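CCMAN5 (Cellulosimicrobium cellulans, PDB 2XSG) probably hydrolyses alpha-mannosides as a family GH92 glycosidase with a bound calcium ion, and enables mannose-6-phosphate modification of yeast-produced human lysosomal enzymes. Local coordinates at residues 595-600 against 678-683; 685-690 against 736-741; 722-727 against 756-761; 731-736 against 761-766. One frame throughout, in Å; residues are numbered along the deposited sequence.

Overall arrangement
All four contacts lie on the same side of the chain's centre. Contact 1 closes before any other opens, whereas contacts 2, 3 and 4 all cross one another along the chain. Contacts 3 and 4 have centres about 9 Å apart and share D761; contacts 2 and 4, about 10 Å apart, share V736 and strand 735-737. The small antiparallel sheet of strands 677-678, 686-689 and 735-737 links contacts 1, 2 and 4, contact 1 sitting where its first strand ends. Contact 3, whose centre is about 17 Å from that of contact 1, reaches the six-stranded mixed sheet through strand 720-726. The C-terminal tail thus ties both sheets to the loop 595-600.

Contact 1 of 4, residues 595-600 against 678-683; sequences PYLFNY and FPVTAG
T681 OG1 is gripped by two partners: it hydrogen-bonds to the carbonyl O of A547 and accepts from a water at 2.8 Å. The same water sits in the ring plane of Y600, 2.7 Å from its OH, and so joins two hydroxyls that are themselves 4.2 Å apart, Y600 OH and T681 OG1. No direct polar bond spans the two segments; beyond this bridge they meet through rings and methyl groups. The rings of Y596 and F678 form an offset stack, with centroids 4.2 Å apart and planes inclined by only 8°. The CB of F678 lies over the centre of the Y596 ring in a CH-pi contact, 3.5 Å from the centroid. Chi1 of -175° swings the F678 ring beside its own carbonyl carbon, where it lies nearly parallel to Y596, with Y596 CE1 toward its rim. The other face of F678 is covered by CD of P679. V680 lies between the stack and the water and uses both branches: CG2 meets Y596 CB at 3.8 Å, and CG1 touches both L597 CD2 and the phenol end of Y600. R358 hydrogen-bonds to the carbonyls of P679 and V680, fixing the chain from the helix 353-366 side. This buried join pairs loop 595-600 of the GH92 catalytic domain with an inverse gamma turn centred on P679.

Contact 2 of 4, residues 685-690 against 736-741; sequences SQFQVG and VDYATV
Two first torsions bring S685 and D737 together: chi1 of 58° sets S685 OG between its own backbone N and carbonyl carbon, and chi1 of -155° swings the D737 carboxylate away from its backbone N, toward the serine. They meet where an antiparallel strand pair, 686-689 with 735-737, gives way to helix 738-742, and D737 is the N-cap of that helix. S685 OG donates to D737 OD2 at 2.8 Å, on the syn side and somewhat out of the carboxylate plane. The other oxygen, OD1, accepts the capping bond from A739 N, so the carboxylate is held at both ends, and the helix start would probably help stabilise its negative charge. F687 and V736 are a hydrogen-bonded pair, F687 N to V736 O at 3.0 Å and V736 N to F687 O at 2.9 Å, whereas Q686 and D737 form the neighbouring non-hydrogen-bonded pair. On the face of F687 and V736 the apolar groups gather. The F687 and Y738 side chains lie side by side, pointing the same way, and touch along their rims, CE2 of F687 to CD1 of Y738; the ring of Y365 meets F687 edge-to-face, and Y738 OH bonds to the carbonyl of A364. The first turn of the helix is fastened to the loop before strand 686-689 by Y738 N, which donates to S685 O at 2.7 Å.

Contact 3 of 4, residues 722-727 against 756-761; sequences QSATLD and SDWGTD
The indole of W758 lies against strand 720-726 obliquely, presenting neither a clean face nor a clean edge to it. Two points of the strand reach its pyrrole side, A724 CB at 3.6 Å from W758 NE1 and S723 CA at 3.8 Å from W758 CD1, and the carbonyl O of Q722 approaches the CB methylene of W758. A724 CB also lies near W758 CE2 and CZ2, along the NE1 side of the indole. Since CG of W758 is anti to the backbone N (chi1 176°), the indole extends from its loop to the strand, and its NE1 is satisfied by a hydrogen bond to F731 O. T734 packs against the benzo ring, and Q608 of helix 604-616 also touches the indole. S756, two residues before W758, meets Q722, with S756 OG 3.7 Å from Q722 CA. That hydroxyl is held twice, accepting from W758 N at 3.0 Å with an angle of 161° and bonding to V721 O, so the loop is tied to the strand by a polar link beside the apolar contacts. D757 O accepts twice, from T760 N at 3.2 Å and from T760 OG1 at 2.7 Å, the hydroxyl in the carbonyl plane on a lone pair. Q722 and S723 form a classic beta bulge opposite R750, and against it rests an ST turn at S756 that runs into a type II beta turn from D757 to T760.

Contact 4 of 4, residues 731-736 against 761-766; sequences FGNTWV and DTAPAF
Residues 732-735 and 761-765 run almost in the same direction, 18° apart, and come nearest at N733 and T762, whose CA atoms are 4.3 Å apart. Residues 762-764 have the extended backbone of a polyproline II helix and, instead of pairing as a strand, are held to 731-736 through side chains. T762 OG1 accepts from T734 N at 3.1 Å and donates to A763 O at 3.0 Å. A763 N in turn gives a nearly straight bond (170°) to N733 OD1, meeting the oxygen from above the amide plane. Chi1 of 61° puts the W735 indole between its backbone N and carbonyl carbon, beside the tail, where it is sandwiched: N733 ND2 lies over one face toward the rim, and A765 CA over the opposite face, with A765 CB 3.8 Å from W735 CD1. Q686 and Q688 also touch the indole, linking it to strand 686-689. At the other end a water donates to G732 O and accepts from D761 N. A763 O receives T762 OG1 and the indole N-H from opposite faces of its carbonyl plane; W735 NE1 donates at 2.8 Å to A763 O, which lies in the plane of the indole.

Contact 1 of 4, residues 595-600 against 678-683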
loop_
_atom_site.group_PDB
_atom_site.type_symbol
_atom_site.label_atom_id
_atom_site.label_comp_id
_atom_site.label_asym_id
_atom_site.label_seq_id
_atom_site.Cartn_x
_atom_site.Cartn_y
_atom_site.Cartn_z
ATOM N N PRO A 595 -6.947 -0.506 18.481
ATOM C CA PRO A 595 -8.040 0.379 18.902
ATOM C C PRO A 595 -9.419 -0.246 18.893
ATOM O O PRO A 595 -10.287 0.200 19.630
ATOM C CB PRO A 595 -7.983 1.527 17.891
ATOM C CG PRO A 595 -6.563 1.512 17.395
ATOM C CD PRO A 595 -6.111 0.111 17.433
ATOM N N TYR A 596 -9.611 -1.278 18.076
ATOM C CA TYR A 596 -10.897 -1.948 17.973
ATOM C C TYR A 596 -11.062 -3.120 18.945
ATOM O O TYR A 596 -12.084 -3.807 18.907
ATOM C CB TYR A 596 -11.141 -2.411 16.527
ATOM C CG TYR A 596 -11.142 -1.274 15.522
ATOM C CD1 TYR A 596 -9.954 -0.836 14.938
ATOM C CD2 TYR A 596 -12.332 -0.638 15.161
ATOM C CE1 TYR A 596 -9.947 0.216 14.020
ATOM C CE2 TYR A 596 -12.334 0.416 14.250
ATOM C CZ TYR A 596 -11.142 0.830 13.682
ATOM O OH TYR A 596 -11.142 1.866 12.773
ATOM N N LEU A 597 -10.082 -3.353 19.816
ATOM C CA LEU A 597 -10.191 -4.488 20.746
ATOM C C LEU A 597 -11.012 -4.219 22.006
ATOM O O LEU A 597 -11.354 -5.147 22.745
ATOM C CB LEU A 597 -8.814 -5.063 21.086
ATOM C CG LEU A 597 -7.989 -5.449 19.850
ATOM C CD1 LEU A 597 -6.662 -6.078 20.255
ATOM C CD2 LEU A 597 -8.770 -6.377 18.926
ATOM N N PHE A 598 -11.328 -2.952 22.253
ATOM C CA PHE A 598 -12.206 -2.600 23.360
ATOM C C PHE A 598 -13.603 -3.205 23.210
ATOM O O PHE A 598 -14.276 -3.448 24.219
ATOM C CB PHE A 598 -12.272 -1.082 23.551
ATOM C CG PHE A 598 -11.006 -0.480 24.077
ATOM C CD1 PHE A 598 -10.183 0.283 23.238
ATOM C CD2 PHE A 598 -10.632 -0.661 25.409
ATOM C CE1 PHE A 598 -9.015 0.884 23.725
ATOM C CE2 PHE A 598 -9.466 -0.070 25.906
ATOM C CZ PHE A 598 -8.649 0.701 25.054
ATOM N N ASN A 599 -14.019 -3.460 21.961
ATOM C CA ASN A 599 -15.256 -4.185 21.663
ATOM C C ASN A 599 -15.243 -5.583 22.289
ATOM O O ASN A 599 -16.282 -6.126 22.642
ATOM C CB ASN A 599 -15.436 -4.353 20.147
ATOM C CG ASN A 599 -15.841 -3.073 19.438
ATOM O OD1 ASN A 599 -16.051 -2.030 20.057
ATOM N ND2 ASN A 599 -15.944 -3.150 18.111
ATOM N N TYR A 600 -14.055 -6.162 22.410
ATOM C CA TYR A 600 -13.894 -7.507 22.958
ATOM C C TYR A 600 -13.822 -7.514 24.469
ATOM O O TYR A 600 -14.062 -8.549 25.086
ATOM C CB TYR A 600 -12.630 -8.168 22.415
ATOM C CG TYR A 600 -12.646 -8.490 20.930
ATOM C CD1 TYR A 600 -12.400 -7.492 19.974
ATOM C CD2 TYR A 600 -12.870 -9.793 20.479
ATOM C CE1 TYR A 600 -12.386 -7.784 18.608
ATOM C CE2 TYR A 600 -12.848 -10.094 19.093
ATOM C CZ TYR A 600 -12.593 -9.077 18.175
ATOM O OH TYR A 600 -12.584 -9.330 16.821
ATOM N N PHE A 678 -13.963 -2.398 10.596
ATOM C CA PHE A 678 -12.542 -2.741 10.594
ATOM C C PHE A 678 -12.306 -4.250 10.683
ATOM O O PHE A 678 -12.992 -4.942 11.445
ATOM C CB PHE A 678 -11.858 -2.061 11.772
ATOM C CG PHE A 678 -10.376 -2.252 11.789
ATOM C CD1 PHE A 678 -9.547 -1.362 11.116
ATOM C CD2 PHE A 678 -9.807 -3.313 12.469
ATOM C CE1 PHE A 678 -8.167 -1.537 11.112
ATOM C CE2 PHE A 678 -8.432 -3.494 12.464
ATOM C CZ PHE A 678 -7.610 -2.598 11.792
ATOM N N PRO A 679 -11.318 -4.772 9.919
ATOM C CA PRO A 679 -11.083 -6.207 9.998
ATOM C C PRO A 679 -10.062 -6.567 11.085
ATOM O O PRO A 679 -8.862 -6.693 10.810
ATOM C CB PRO A 679 -10.542 -6.537 8.599
ATOM C CG PRO A 679 -9.762 -5.294 8.235
ATOM C CD PRO A 679 -10.483 -4.133 8.879
ATOM N N VAL A 680 -10.522 -6.746 12.313
ATOM C CA VAL A 680 -9.620 -7.279 13.344
ATOM C C VAL A 680 -9.072 -8.646 12.896
ATOM O O VAL A 680 -7.868 -8.847 12.814
ATOM C CB VAL A 680 -10.293 -7.332 14.753
ATOM C CG1 VAL A 680 -9.450 -8.139 15.748
ATOM C CG2 VAL A 680 -10.515 -5.906 15.270
ATOM N N THR A 681 -9.964 -9.547 12.532
ATOM C CA THR A 681 -9.552 -10.854 12.042
ATOM C C THR A 681 -9.594 -10.888 10.522
ATOM O O THR A 681 -10.644 -11.149 9.936
ATOM C CB THR A 681 -10.440 -11.967 12.640
ATOM O OG1 THR A 681 -10.522 -11.777 14.054
ATOM C CG2 THR A 681 -9.851 -13.334 12.360
ATOM N N ALA A 682 -8.455 -10.581 9.892
ATOM C CA ALA A 682 -8.249 -10.894 8.495
ATOM C C ALA A 682 -8.247 -12.414 8.428
ATOM O O ALA A 682 -7.790 -13.082 9.362
ATOM C CB ALA A 682 -6.923 -10.340 8.017
ATOM N N GLY A 683 -8.779 -12.962 7.346
ATOM C CA GLY A 683 -8.920 -14.404 7.242
ATOM C C GLY A 683 -10.200 -14.901 7.887
ATOM O O GLY A 683 -10.360 -16.099 8.118
HETATM O O HOH W 1 -12.811 -11.719 15.606
#

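Contact 2 of 4, residues 685-690 against 736-741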
loop_
_atom_site.group_PDB
_atom_site.type_symbol
_atom_site.label_atom_id
_atom_site.label_comp_id
_atom_site.label_asym_id
_atom_site.label_seq_id
_atom_site.Cartn_x
_atom_site.Cartn_y
_atom_site.Cartn_z
ATOM N N SER A 685 -14.724 -13.651 8.055
ATOM C CA SER A 685 -15.711 -12.883 7.309
ATOM C C SER A 685 -16.236 -11.704 8.124
ATOM O O SER A 685 -17.199 -11.052 7.725
ATOM C CB SER A 685 -16.854 -13.790 6.857
ATOM O OG SER A 685 -17.470 -14.409 7.968
ATOM N N GLN A 686 -15.590 -11.420 9.254
ATOM C CA GLN A 686 -16.112 -10.394 10.189
ATOM C C GLN A 686 -15.419 -9.022 10.165
ATOM O O GLN A 686 -14.220 -8.914 9.842
ATOM C CB GLN A 686 -16.141 -10.947 11.611
ATOM C CG GLN A 686 -17.238 -12.003 11.797
ATOM C CD GLN A 686 -17.411 -12.419 13.243
ATOM O OE1 GLN A 686 -18.190 -13.330 13.536
ATOM N NE2 GLN A 686 -16.709 -11.756 14.155
ATOM N N PHE A 687 -16.191 -7.988 10.514
ATOM C CA PHE A 687 -15.678 -6.629 10.665
ATOM C C PHE A 687 -16.159 -6.080 11.981
ATOM O O PHE A 687 -17.297 -6.338 12.362
ATOM C CB PHE A 687 -16.114 -5.740 9.505
ATOM C CG PHE A 687 -15.592 -6.209 8.192
ATOM C CD1 PHE A 687 -14.326 -5.835 7.771
ATOM C CD2 PHE A 687 -16.338 -7.072 7.398
ATOM C CE1 PHE A 687 -13.815 -6.292 6.580
ATOM C CE2 PHE A 687 -15.830 -7.546 6.178
ATOM C CZ PHE A 687 -14.570 -7.140 5.772
ATOM N N GLN A 688 -15.278 -5.363 12.679
ATOM C CA GLN A 688 -15.627 -4.714 13.935
ATOM C C GLN A 688 -16.145 -3.291 13.718
ATOM O O GLN A 688 -15.588 -2.525 12.908
ATOM C CB GLN A 688 -14.428 -4.702 14.897
ATOM C CG GLN A 688 -14.034 -6.106 15.435
ATOM C CD GLN A 688 -15.043 -6.649 16.437
ATOM O OE1 GLN A 688 -15.592 -5.895 17.258
ATOM N NE2 GLN A 688 -15.300 -7.961 16.376
ATOM N N VAL A 689 -17.185 -2.942 14.483
ATOM C CA VAL A 689 -17.810 -1.628 14.428
ATOM C C VAL A 689 -16.940 -0.610 15.153
ATOM O O VAL A 689 -16.458 -0.870 16.266
ATOM C CB VAL A 689 -19.230 -1.655 15.035
ATOM C CG1 VAL A 689 -19.760 -0.239 15.256
ATOM C CG2 VAL A 689 -20.176 -2.437 14.121
ATOM N N GLY A 690 -16.721 0.538 14.506
ATOM C CA GLY A 690 -15.967 1.642 15.111
ATOM C C GLY A 690 -16.821 2.880 15.320
ATOM O O GLY A 690 -17.895 2.803 15.925
ATOM N N VAL A 736 -20.107 -6.946 12.308
ATOM C CA VAL A 736 -21.036 -7.362 11.268
ATOM C C VAL A 736 -20.344 -8.324 10.299
ATOM O O VAL A 736 -19.115 -8.258 10.105
ATOM C CB VAL A 736 -21.650 -6.164 10.469
ATOM C CG1 VAL A 736 -21.964 -4.975 11.377
ATOM C CG2 VAL A 736 -20.714 -5.727 9.381
ATOM N N ASP A 737 -21.132 -9.203 9.683
ATOM C CA ASP A 737 -20.594 -10.129 8.699
ATOM C C ASP A 737 -20.443 -9.468 7.344
ATOM O O ASP A 737 -21.253 -8.605 6.965
ATOM C CB ASP A 737 -21.456 -11.371 8.565
ATOM C CG ASP A 737 -20.660 -12.559 8.050
ATOM O OD1 ASP A 737 -20.842 -12.920 6.854
ATOM O OD2 ASP A 737 -19.821 -13.082 8.838
ATOM N N TYR A 738 -19.408 -9.890 6.616
ATOM C CA TYR A 738 -19.186 -9.458 5.234
ATOM C C TYR A 738 -20.441 -9.612 4.364
ATOM O O TYR A 738 -20.777 -8.714 3.570
ATOM C CB TYR A 738 -18.028 -10.245 4.635
ATOM C CG TYR A 738 -17.717 -9.921 3.188
ATOM C CD1 TYR A 738 -17.010 -8.772 2.850
ATOM C CD2 TYR A 738 -18.115 -10.789 2.156
ATOM C CE1 TYR A 738 -16.715 -8.484 1.517
ATOM C CE2 TYR A 738 -17.833 -10.510 0.822
ATOM C CZ TYR A 738 -17.125 -9.361 0.508
ATOM O OH TYR A 738 -16.838 -9.070 -0.798
ATOM N N ALA A 739 -21.144 -10.735 4.528
ATOM C CA ALA A 739 -22.351 -10.999 3.741
ATOM C C ALA A 739 -23.397 -9.892 3.934
ATOM O O ALA A 739 -24.094 -9.495 2.989
ATOM C CB ALA A 739 -22.947 -12.424 4.070
ATOM N N THR A 740 -23.492 -9.385 5.153
ATOM C CA THR A 740 -24.481 -8.364 5.485
ATOM C C THR A 740 -24.169 -7.082 4.728
ATOM O O THR A 740 -25.060 -6.453 4.150
ATOM C CB THR A 740 -24.537 -8.123 6.998
ATOM O OG1 THR A 740 -24.880 -9.353 7.637
ATOM C CG2 THR A 740 -25.572 -7.075 7.353
ATOM N N VAL A 741 -22.889 -6.736 4.699
ATOM C CA VAL A 741 -22.421 -5.551 4.011
ATOM C C VAL A 741 -22.684 -5.615 2.506
ATOM O O VAL A 741 -23.422 -4.773 1.971
ATOM C CB VAL A 741 -20.921 -5.256 4.301
ATOM C CG1 VAL A 741 -20.466 -4.028 3.500
ATOM C CG2 VAL A 741 -20.701 -4.998 5.780
#

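Contact 3 of 4, residues 722-727 against 756-761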
loop_
_atom_site.group_PDB
_atom_site.type_symbol
_atom_site.label_atom_id
_atom_site.label_comp_id
_atom_site.label_asym_id
_atom_site.label_seq_id
_atom_site.Cartn_x
_atom_site.Cartn_y
_atom_site.Cartn_z
ATOM N N GLN A 722 -25.018 5.559 20.286
ATOM C CA GLN A 722 -26.026 5.532 21.358
ATOM C C GLN A 722 -26.979 4.361 21.178
ATOM O O GLN A 722 -27.473 3.805 22.148
ATOM C CB GLN A 722 -26.840 6.834 21.384
ATOM C CG GLN A 722 -25.995 8.089 21.415
ATOM C CD GLN A 722 -25.065 8.162 22.637
ATOM O OE1 GLN A 722 -23.828 8.190 22.501
ATOM N NE2 GLN A 722 -25.652 8.208 23.824
ATOM N N SER A 723 -27.255 4.022 19.923
ATOM C CA SER A 723 -28.133 2.912 19.579
ATOM C C SER A 723 -27.926 2.632 18.105
ATOM O O SER A 723 -27.289 3.438 17.411
ATOM C CB SER A 723 -29.603 3.256 19.857
ATOM O OG SER A 723 -30.123 4.070 18.826
ATOM N N ALA A 724 -28.450 1.502 17.627
ATOM C CA ALA A 724 -28.281 1.117 16.216
ATOM C C ALA A 724 -29.438 0.283 15.714
ATOM O O ALA A 724 -30.105 -0.383 16.509
ATOM C CB ALA A 724 -26.969 0.361 16.035
ATOM N N THR A 725 -29.684 0.336 14.403
ATOM C CA THR A 725 -30.564 -0.628 13.718
ATOM C C THR A 725 -29.882 -1.240 12.498
ATOM O O THR A 725 -29.017 -0.609 11.869
ATOM C CB THR A 725 -31.927 -0.032 13.248
ATOM O OG1 THR A 725 -31.725 1.006 12.285
ATOM C CG2 THR A 725 -32.768 0.483 14.415
ATOM N N LEU A 726 -30.289 -2.467 12.174
ATOM C CA LEU A 726 -29.858 -3.171 10.970
ATOM C C LEU A 726 -31.105 -3.539 10.165
ATOM O O LEU A 726 -31.949 -4.319 10.634
ATOM C CB LEU A 726 -29.060 -4.437 11.318
ATOM C CG LEU A 726 -28.531 -5.246 10.117
ATOM C CD1 LEU A 726 -27.560 -4.417 9.241
ATOM C CD2 LEU A 726 -27.881 -6.571 10.554
ATOM N N ASP A 727 -31.234 -2.941 8.979
ATOM C CA ASP A 727 -32.423 -3.115 8.129
ATOM C C ASP A 727 -33.705 -2.904 8.944
ATOM O O ASP A 727 -34.634 -3.729 8.891
ATOM C CB ASP A 727 -32.418 -4.504 7.483
ATOM C CG ASP A 727 -31.262 -4.697 6.503
ATOM O OD1 ASP A 727 -30.713 -3.707 5.995
ATOM O OD2 ASP A 727 -30.908 -5.861 6.219
ATOM N N SER A 756 -22.028 5.429 25.708
ATOM C CA SER A 756 -23.220 4.677 26.090
ATOM C C SER A 756 -22.845 3.209 26.315
ATOM O O SER A 756 -21.711 2.797 26.022
ATOM C CB SER A 756 -24.306 4.804 25.014
ATOM O OG SER A 756 -24.128 3.839 23.992
ATOM N N ASP A 757 -23.796 2.426 26.822
ATOM C CA ASP A 757 -23.614 0.988 26.976
ATOM C C ASP A 757 -24.119 0.189 25.747
ATOM O O ASP A 757 -24.262 -1.040 25.818
ATOM C CB ASP A 757 -24.257 0.498 28.297
ATOM C CG ASP A 757 -25.768 0.725 28.350
ATOM O OD1 ASP A 757 -26.367 1.217 27.359
ATOM O OD2 ASP A 757 -26.377 0.405 29.399
ATOM N N TRP A 758 -24.370 0.868 24.625
ATOM C CA TRP A 758 -24.698 0.153 23.372
ATOM C C TRP A 758 -23.626 -0.879 23.048
ATOM O O TRP A 758 -22.439 -0.592 23.149
ATOM C CB TRP A 758 -24.838 1.091 22.157
ATOM C CG TRP A 758 -25.072 0.293 20.893
ATOM C CD1 TRP A 758 -26.268 -0.235 20.474
ATOM C CD2 TRP A 758 -24.088 -0.129 19.925
ATOM N NE1 TRP A 758 -26.096 -0.925 19.302
ATOM C CE2 TRP A 758 -24.774 -0.876 18.936
ATOM C CE3 TRP A 758 -22.706 0.072 19.783
ATOM C CZ2 TRP A 758 -24.124 -1.439 17.822
ATOM C CZ3 TRP A 758 -22.053 -0.479 18.666
ATOM C CH2 TRP A 758 -22.772 -1.229 17.699
ATOM N N GLY A 759 -24.063 -2.073 22.665
ATOM C CA GLY A 759 -23.170 -3.149 22.254
ATOM C C GLY A 759 -22.494 -3.956 23.348
ATOM O O GLY A 759 -21.737 -4.872 23.049
ATOM N N THR A 760 -22.745 -3.614 24.611
ATOM C CA THR A 760 -22.108 -4.309 25.730
ATOM C C THR A 760 -22.757 -5.653 26.024
ATOM O O THR A 760 -22.330 -6.342 26.952
ATOM C CB THR A 760 -22.114 -3.480 27.032
ATOM O OG1 THR A 760 -23.455 -3.089 27.346
ATOM C CG2 THR A 760 -21.236 -2.245 26.902
ATOM N N ASP A 761 -23.801 -6.004 25.266
ATOM C CA ASP A 761 -24.377 -7.346 25.300
ATOM C C ASP A 761 -24.256 -8.011 23.935
ATOM O O ASP A 761 -25.134 -8.776 23.527
ATOM C CB ASP A 761 -25.845 -7.312 25.751
ATOM C CG ASP A 761 -25.987 -7.028 27.223
ATOM O OD1 ASP A 761 -25.277 -7.660 28.033
ATOM O OD2 ASP A 761 -26.799 -6.160 27.584
#

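Contact 4 of 4, residues 731-736 against 761-766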
loop_
_atom_site.group_PDB
_atom_site.type_symbol
_atom_site.label_atom_id
_atom_site.label_comp_id
_atom_site.label_asym_id
_atom_site.label_seq_id
_atom_site.Cartn_x
_atom_site.Cartn_y
_atom_site.Cartn_z
ATOM N N PHE A 731 -30.304 -3.417 16.635
ATOM C CA PHE A 731 -29.044 -4.097 16.420
ATOM C C PHE A 731 -28.091 -3.798 17.588
ATOM O O PHE A 731 -27.844 -2.632 17.913
ATOM C CB PHE A 731 -28.446 -3.635 15.095
ATOM C CG PHE A 731 -27.133 -4.270 14.770
ATOM C CD1 PHE A 731 -27.032 -5.656 14.586
ATOM C CD2 PHE A 731 -26.004 -3.485 14.594
ATOM C CE1 PHE A 731 -25.796 -6.249 14.276
ATOM C CE2 PHE A 731 -24.781 -4.057 14.266
ATOM C CZ PHE A 731 -24.677 -5.450 14.121
ATOM N N GLY A 732 -27.565 -4.849 18.210
ATOM C CA GLY A 732 -26.737 -4.676 19.397
ATOM C C GLY A 732 -25.392 -5.376 19.374
ATOM O O GLY A 732 -24.770 -5.541 20.426
ATOM N N ASN A 733 -24.951 -5.812 18.194
ATOM C CA ASN A 733 -23.632 -6.431 18.054
ATOM C C ASN A 733 -22.619 -5.390 17.608
ATOM O O ASN A 733 -22.974 -4.448 16.906
ATOM C CB ASN A 733 -23.658 -7.608 17.063
ATOM C CG ASN A 733 -24.490 -8.785 17.558
ATOM O OD1 ASN A 733 -24.860 -8.870 18.726
ATOM N ND2 ASN A 733 -24.787 -9.693 16.657
ATOM N N THR A 734 -21.368 -5.571 18.016
ATOM C CA THR A 734 -20.287 -4.641 17.699
ATOM C C THR A 734 -19.403 -5.169 16.547
ATOM O O THR A 734 -18.278 -4.710 16.342
ATOM C CB THR A 734 -19.466 -4.297 18.958
ATOM O OG1 THR A 734 -19.159 -5.500 19.680
ATOM C CG2 THR A 734 -20.268 -3.334 19.880
ATOM N N TRP A 735 -19.953 -6.134 15.808
ATOM C CA TRP A 735 -19.342 -6.695 14.601
ATOM C C TRP A 735 -20.443 -7.006 13.591
ATOM O O TRP A 735 -21.589 -7.289 13.970
ATOM C CB TRP A 735 -18.565 -7.979 14.928
ATOM C CG TRP A 735 -19.419 -9.088 15.509
ATOM C CD1 TRP A 735 -19.673 -9.319 16.838
ATOM C CD2 TRP A 735 -20.134 -10.108 14.782
ATOM N NE1 TRP A 735 -20.495 -10.415 16.980
ATOM C CE2 TRP A 735 -20.800 -10.913 15.738
ATOM C CE3 TRP A 735 -20.283 -10.412 13.417
ATOM C CZ2 TRP A 735 -21.595 -12.019 15.373
ATOM C CZ3 TRP A 735 -21.068 -11.511 13.053
ATOM C CH2 TRP A 735 -21.724 -12.293 14.032
ATOM N N VAL A 736 -20.107 -6.946 12.308
ATOM C CA VAL A 736 -21.036 -7.362 11.268
ATOM C C VAL A 736 -20.344 -8.324 10.299
ATOM O O VAL A 736 -19.115 -8.258 10.105
ATOM C CB VAL A 736 -21.650 -6.164 10.469
ATOM C CG1 VAL A 736 -21.964 -4.975 11.377
ATOM C CG2 VAL A 736 -20.714 -5.727 9.381
ATOM N N ASP A 761 -23.801 -6.004 25.266
ATOM C CA ASP A 761 -24.377 -7.346 25.300
ATOM C C ASP A 761 -24.256 -8.011 23.935
ATOM O O ASP A 761 -25.134 -8.776 23.527
ATOM C CB ASP A 761 -25.845 -7.312 25.751
ATOM C CG ASP A 761 -25.987 -7.028 27.223
ATOM O OD1 ASP A 761 -25.277 -7.660 28.033
ATOM O OD2 ASP A 761 -26.799 -6.160 27.584
ATOM N N THR A 762 -23.156 -7.715 23.233
ATOM C CA THR A 762 -22.919 -8.260 21.893
ATOM C C THR A 762 -22.872 -9.799 21.871
ATOM O O THR A 762 -22.377 -10.427 22.813
ATOM C CB THR A 762 -21.634 -7.640 21.224
ATOM O OG1 THR A 762 -21.577 -8.020 19.846
ATOM C CG2 THR A 762 -20.329 -8.061 21.922
ATOM N N ALA A 763 -23.394 -10.403 20.798
ATOM C CA ALA A 763 -23.119 -11.815 20.524
ATOM C C ALA A 763 -21.607 -11.885 20.303
ATOM O O ALA A 763 -21.045 -10.948 19.724
ATOM C CB ALA A 763 -23.883 -12.274 19.252
ATOM N N PRO A 764 -20.934 -12.955 20.791
ATOM C CA PRO A 764 -19.464 -13.053 20.650
ATOM C C PRO A 764 -19.001 -12.995 19.206
ATOM O O PRO A 764 -19.701 -13.481 18.311
ATOM C CB PRO A 764 -19.113 -14.433 21.223
ATOM C CG PRO A 764 -20.406 -15.028 21.755
ATOM C CD PRO A 764 -21.477 -13.968 21.716
ATOM N N ALA A 765 -17.827 -12.401 18.991
ATOM C CA ALA A 765 -17.228 -12.322 17.664
ATOM C C ALA A 765 -16.441 -13.595 17.396
ATOM O O ALA A 765 -16.302 -14.440 18.279
ATOM C CB ALA A 765 -16.334 -11.090 17.551
ATOM N N PHE A 766 -15.929 -13.739 16.179
ATOM C CA PHE A 766 -15.177 -14.936 15.823
ATOM C C PHE A 766 -13.882 -15.109 16.623
ATOM O O PHE A 766 -13.083 -14.182 16.767
ATOM C CB PHE A 766 -14.860 -14.975 14.322
ATOM C CG PHE A 766 -13.956 -16.097 13.936
ATOM C CD1 PHE A 766 -14.464 -17.383 13.752
ATOM C CD2 PHE A 766 -12.588 -15.887 13.789
ATOM C CE1 PHE A 766 -13.614 -18.446 13.396
ATOM C CE2 PHE A 766 -11.723 -16.942 13.445
ATOM C CZ PHE A 766 -12.244 -18.227 13.246
HETATM O O HOH W 2 -25.732 -5.113 22.945
#